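Local structure of purine-binding protein BAB2_0673 (Brucella melitensis biovar Abortus, 3S99) at residues Trp42-Gln45 and His46-Arg50; Asp217-Ala220 and Ala221-Ala225. The protein binds adenine and probably other purines such as guanine, and may be part of an ABC-type system for their uptake. All coordinates share one frame; numbering follows the deposited sequence.

Contact 1. Residues Trp42-Gln45 and His46-Arg50. With ADE (adenine), chain T.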
loop_
_atom_site.group_PDB
_atom_site.type_symbol
_atom_site.label_atom_id
_atom_site.label_comp_id
_atom_site.label_asym_id
_atom_site.label_seq_id
_atom_site.Cartn_x
_atom_site.Cartn_y
_atom_site.Cartn_z
ATOM N N TRP A 42 4.576 -1.437 6.633
ATOM C CA TRP A 42 3.459 -0.497 6.569
ATOM C C TRP A 42 3.412 0.442 7.746
ATOM O O TRP A 42 3.364 1.643 7.570
ATOM C CB TRP A 42 2.135 -1.265 6.526
ATOM C CG TRP A 42 0.924 -0.381 6.646
ATOM C CD1 TRP A 42 0.217 -0.070 7.781
ATOM C CD2 TRP A 42 0.313 0.331 5.578
ATOM N NE1 TRP A 42 -0.847 0.768 7.460
ATOM C CE2 TRP A 42 -0.786 1.049 6.116
ATOM C CE3 TRP A 42 0.561 0.398 4.202
ATOM C CZ2 TRP A 42 -1.629 1.843 5.317
ATOM C CZ3 TRP A 42 -0.248 1.231 3.410
ATOM C CH2 TRP A 42 -1.335 1.933 3.971
ATOM N N THR A 43 3.366 -0.089 8.968
ATOM C CA THR A 43 3.246 0.801 10.129
ATOM C C THR A 43 4.551 1.600 10.321
ATOM O O THR A 43 4.550 2.796 10.662
ATOM C CB THR A 43 2.841 0.041 11.384
ATOM O OG1 THR A 43 1.442 -0.289 11.282
ATOM C CG2 THR A 43 3.088 0.905 12.646
ATOM N N TYR A 44 5.668 0.941 10.045
ATOM C CA TYR A 44 6.981 1.574 10.133
ATOM C C TYR A 44 7.060 2.837 9.253
ATOM O O TYR A 44 7.542 3.865 9.699
ATOM C CB TYR A 44 8.028 0.564 9.695
ATOM C CG TYR A 44 9.424 1.100 9.565
ATOM C CD1 TYR A 44 10.184 1.387 10.696
ATOM C CD2 TYR A 44 10.015 1.280 8.307
ATOM C CE1 TYR A 44 11.513 1.856 10.576
ATOM C CE2 TYR A 44 11.333 1.748 8.181
ATOM C CZ TYR A 44 12.063 2.025 9.308
ATOM O OH TYR A 44 13.328 2.506 9.200
ATOM N N GLN A 45 6.615 2.731 7.998
ATOM C CA GLN A 45 6.571 3.877 7.086
ATOM C C GLN A 45 5.677 4.993 7.617
ATOM O O GLN A 45 6.022 6.160 7.523
ATOM C CB GLN A 45 6.033 3.487 5.712
ATOM C CG GLN A 45 6.997 3.142 4.613
ATOM C CD GLN A 45 8.275 3.951 4.513
ATOM O OE1 GLN A 45 9.298 3.523 5.010
ATOM N NE2 GLN A 45 8.231 5.075 3.822
ATOM N N HIS A 46 4.517 4.648 8.179
ATOM C CA HIS A 46 3.729 5.676 8.863
ATOM C C HIS A 46 4.505 6.362 9.982
ATOM O O HIS A 46 4.489 7.591 10.093
ATOM C CB HIS A 46 2.389 5.130 9.351
ATOM C CG HIS A 46 1.400 4.910 8.253
ATOM N ND1 HIS A 46 0.792 5.957 7.571
ATOM C CD2 HIS A 46 0.901 3.767 7.721
ATOM C CE1 HIS A 46 -0.047 5.454 6.685
ATOM N NE2 HIS A 46 0.014 4.130 6.738
ATOM N N ASP A 47 5.230 5.577 10.785
ATOM C CA ASP A 47 5.893 6.114 11.946
ATOM C C ASP A 47 7.152 6.864 11.539
ATOM O O ASP A 47 7.502 7.830 12.195
ATOM C CB ASP A 47 6.261 4.990 12.904
ATOM C CG ASP A 47 6.626 5.481 14.287
ATOM O OD1 ASP A 47 5.743 6.045 15.007
ATOM O OD2 ASP A 47 7.783 5.272 14.662
ATOM N N GLN A 48 7.825 6.430 10.474
ATOM C CA GLN A 48 8.962 7.207 9.944
ATOM C C GLN A 48 8.465 8.551 9.417
ATOM O O GLN A 48 9.181 9.533 9.462
ATOM C CB GLN A 48 9.729 6.443 8.852
ATOM C CG GLN A 48 10.415 5.199 9.362
ATOM C CD GLN A 48 11.628 5.539 10.187
ATOM O OE1 GLN A 48 11.599 5.495 11.413
ATOM N NE2 GLN A 48 12.690 5.897 9.516
ATOM N N ALA A 49 7.243 8.588 8.917
ATOM C CA ALA A 49 6.612 9.841 8.444
ATOM C C ALA A 49 6.190 10.703 9.636
ATOM O O ALA A 49 6.327 11.949 9.621
ATOM C CB ALA A 49 5.424 9.515 7.521
ATOM N N ARG A 50 5.751 10.072 10.722
ATOM C CA ARG A 50 5.545 10.829 11.965
ATOM C C ARG A 50 6.852 11.521 12.381
ATOM O O ARG A 50 6.850 12.689 12.731
ATOM C CB ARG A 50 5.069 9.937 13.090
ATOM C CG ARG A 50 4.744 10.647 14.372
ATOM C CD ARG A 50 4.437 9.658 15.531
ATOM N NE ARG A 50 5.576 8.759 15.776
ATOM C CZ ARG A 50 6.712 9.090 16.384
ATOM N NH1 ARG A 50 6.907 10.307 16.886
ATOM N NH2 ARG A 50 7.678 8.177 16.506
HETATM N N9 ADE T . -4.990 -0.124 5.078
HETATM C C8 ADE T . -4.911 0.042 3.712
HETATM N N7 ADE T . -3.880 -0.536 3.145
HETATM C C5 ADE T . -3.275 -1.114 4.267
HETATM C C6 ADE T . -2.138 -1.871 4.335
HETATM N N6 ADE T . -1.479 -2.079 3.186
HETATM N N1 ADE T . -1.739 -2.328 5.567
HETATM C C2 ADE T . -2.488 -2.032 6.644
HETATM N N3 ADE T . -3.608 -1.311 6.700
HETATM C C4 ADE T . -3.928 -0.890 5.454
#
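W42 and H46 meet one turn apart at the start of helix 42-57. The edge of the imidazole points at the face of the indole, an offset edge-to-face pair with planes at 72°. H46 NE2 does the touching, 3.2 Å from W42 CZ2 and offset toward the rim of the indole. The opposite face of W42 lies on adenine, with W42 NE1 3.3 Å from ADE C2. With CG anti to the backbone N (chi1 172°), the indole reaches out between base and imidazole and is sandwiched there. W42 NE1 donates to the backbone O of T93. H46 ND1 is hydrogen-bonded to Y259 OH, and W255 stacks on the H46 ring. This side is buried and tightly packed.

The side with Y44 and Q48 is partly exposed. There Q48 CG sits over the centre of the Y44 ring, 3.6 Å from its centroid, a CH-pi contact. A bend at chi2 lays the Q48 amide almost parallel to the ring, 4° apart.

Further along, R50 NE and NH2 both meet D47 OD1 from the same face of the carboxylate, a salt bridge with NE 2.8 Å from OD1. Y33 OH is also hydrogen-bonded to D47 OD1. The chemistry implies a stacking platform for the purine, backed by an anchored histidine.

Contact 2. Residues Asp217-Ala220 and Ala221-Ala225. With ADE (adenine), chain T.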
loop_
_atom_site.group_PDB
_atom_site.type_symbol
_atom_site.label_atom_id
_atom_site.label_comp_id
_atom_site.label_asym_id
_atom_site.label_seq_id
_atom_site.Cartn_x
_atom_site.Cartn_y
_atom_site.Cartn_z
ATOM N N ASP A 217 1.956 -6.477 5.955
ATOM C CA ASP A 217 2.654 -5.303 6.512
ATOM C C ASP A 217 4.105 -5.517 6.919
ATOM O O ASP A 217 4.842 -4.548 7.112
ATOM C CB ASP A 217 1.860 -4.789 7.731
ATOM C CG ASP A 217 0.513 -4.151 7.342
ATOM O OD1 ASP A 217 0.232 -4.048 6.108
ATOM O OD2 ASP A 217 -0.248 -3.714 8.273
ATOM N N SER A 218 4.528 -6.773 7.071
ATOM C CA SER A 218 5.785 -7.030 7.765
ATOM C C SER A 218 6.887 -7.523 6.845
ATOM O O SER A 218 6.642 -7.888 5.693
ATOM C CB SER A 218 5.599 -8.046 8.914
ATOM O OG SER A 218 5.757 -9.357 8.426
ATOM N N THR A 219 8.092 -7.553 7.388
ATOM C CA THR A 219 9.254 -8.151 6.710
ATOM C C THR A 219 9.360 -9.681 6.828
ATOM O O THR A 219 10.378 -10.237 6.412
ATOM C CB THR A 219 10.561 -7.623 7.283
ATOM O OG1 THR A 219 10.497 -7.725 8.707
ATOM C CG2 THR A 219 10.786 -6.179 6.887
ATOM N N ALA A 220 8.357 -10.354 7.415
ATOM C CA ALA A 220 8.460 -11.825 7.639
ATOM C C ALA A 220 8.700 -12.602 6.334
ATOM O O ALA A 220 9.630 -13.409 6.250
ATOM C CB ALA A 220 7.241 -12.356 8.343
ATOM N N ALA A 221 7.897 -12.342 5.309
ATOM C CA ALA A 221 8.013 -13.097 4.041
ATOM C C ALA A 221 9.312 -12.823 3.301
ATOM O O ALA A 221 9.909 -13.756 2.761
ATOM C CB ALA A 221 6.823 -12.861 3.122
ATOM N N ILE A 222 9.766 -11.568 3.286
ATOM C CA ILE A 222 10.985 -11.247 2.547
ATOM C C ILE A 222 12.232 -11.853 3.155
ATOM O O ILE A 222 13.154 -12.184 2.429
ATOM C CB ILE A 222 11.196 -9.708 2.332
ATOM C CG1 ILE A 222 12.049 -9.486 1.073
ATOM C CG2 ILE A 222 11.776 -9.034 3.567
ATOM C CD1 ILE A 222 12.181 -8.049 0.611
ATOM N N GLN A 223 12.259 -12.007 4.478
ATOM C CA GLN A 223 13.368 -12.701 5.131
ATOM C C GLN A 223 13.303 -14.182 4.809
ATOM O O GLN A 223 14.342 -14.799 4.601
ATOM C CB GLN A 223 13.365 -12.494 6.658
ATOM C CG GLN A 223 13.712 -11.056 7.098
ATOM C CD GLN A 223 13.742 -10.888 8.617
ATOM O OE1 GLN A 223 12.800 -10.359 9.217
ATOM N NE2 GLN A 223 14.816 -11.338 9.238
ATOM N N VAL A 224 12.102 -14.766 4.786
ATOM C CA VAL A 224 11.986 -16.179 4.389
ATOM C C VAL A 224 12.523 -16.344 2.970
ATOM O O VAL A 224 13.349 -17.232 2.699
ATOM C CB VAL A 224 10.540 -16.686 4.417
ATOM C CG1 VAL A 224 10.448 -18.018 3.697
ATOM C CG2 VAL A 224 10.002 -16.790 5.893
ATOM N N ALA A 225 12.052 -15.484 2.061
ATOM C CA ALA A 225 12.518 -15.525 0.678
ATOM C C ALA A 225 14.044 -15.378 0.639
ATOM O O ALA A 225 14.720 -16.131 -0.049
ATOM C CB ALA A 225 11.834 -14.438 -0.165
HETATM N N9 ADE T . -4.990 -0.124 5.078
HETATM C C8 ADE T . -4.911 0.042 3.712
HETATM N N7 ADE T . -3.880 -0.536 3.145
HETATM C C5 ADE T . -3.275 -1.114 4.267
HETATM C C6 ADE T . -2.138 -1.871 4.335
HETATM N N6 ADE T . -1.479 -2.079 3.186
HETATM N N1 ADE T . -1.739 -2.328 5.567
HETATM C C2 ADE T . -2.488 -2.032 6.644
HETATM N N3 ADE T . -3.608 -1.311 6.700
HETATM C C4 ADE T . -3.928 -0.890 5.454
HETATM O O HOH W 1 8.090 -9.388 3.877
#
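The start of helix 220-227, with the loop that leads into it from strand 211-214, forms this contact. T219 stands at the N-cap position, but its side chain makes no capping bond. Its carbonyl takes the first bond of the helix. T219 O accepts from Q223 N at 3.2 Å, and A220 O accepts from V224 N in the next bond of the series.

Side chains gather round T219 O. I222 CG2 comes within 3.4 Å of it, and Q223 CG within 3.5 Å. The Q223 chain starts anti to its carbonyl carbon (chi1 -69°) and is extended beyond CG. It crosses T219 at a slant, and its OE1 ends 3.5 Å from T219 OG1. V224 CG2 packs on A220 O in the same way, 3.4 Å away.

S218 holds the entry to the helix. S218 OG accepts from A220 N at 3.0 Å, and E197 OE1 is a second partner of this hydroxyl. A water bridges the first turn: hydrogen-bonded to S218 O, it accepts from I222 N, so a backbone NH near the helix start has a partner. Q214 NE2 also bonds to S218 O through a hydrogen bond. A221 and V224 pack on A201 of helix 194-206, and I222 on A232 of strand 231-236.

Earlier in the loop, D217 faces the ligand. D217 OD1 lies 2.7 Å from ADE N1, while OD2 is near ADE C2. The hydroxyl-to-backbone link of S218 is an ST turn at the helix start, directly after the adenine-binding D217.

Overall arrangement
Contacts 1 and 2 meet on the bound adenine, though their centres are about 17 Å apart. Contact 1 belongs to the beta-alpha-beta unit of strand 27-32, helix 42-57 and strand 61-66, whose strands lie in one six-stranded sheet. Contact 2 follows strand 211-214, which lies in a second. The two binding residues thus come from elements attached to different sheets, consistent with the two-lobed periplasmic-binding-protein fold. W42 offers the purine a face, and D217 approaches its N1 edge. The contacts also touch directly: W42 N lies 3.2 Å from D217 O, a probable hydrogen bond. W191 adds a further binding residue, and S94 OG is hydrogen-bonded to the adenine.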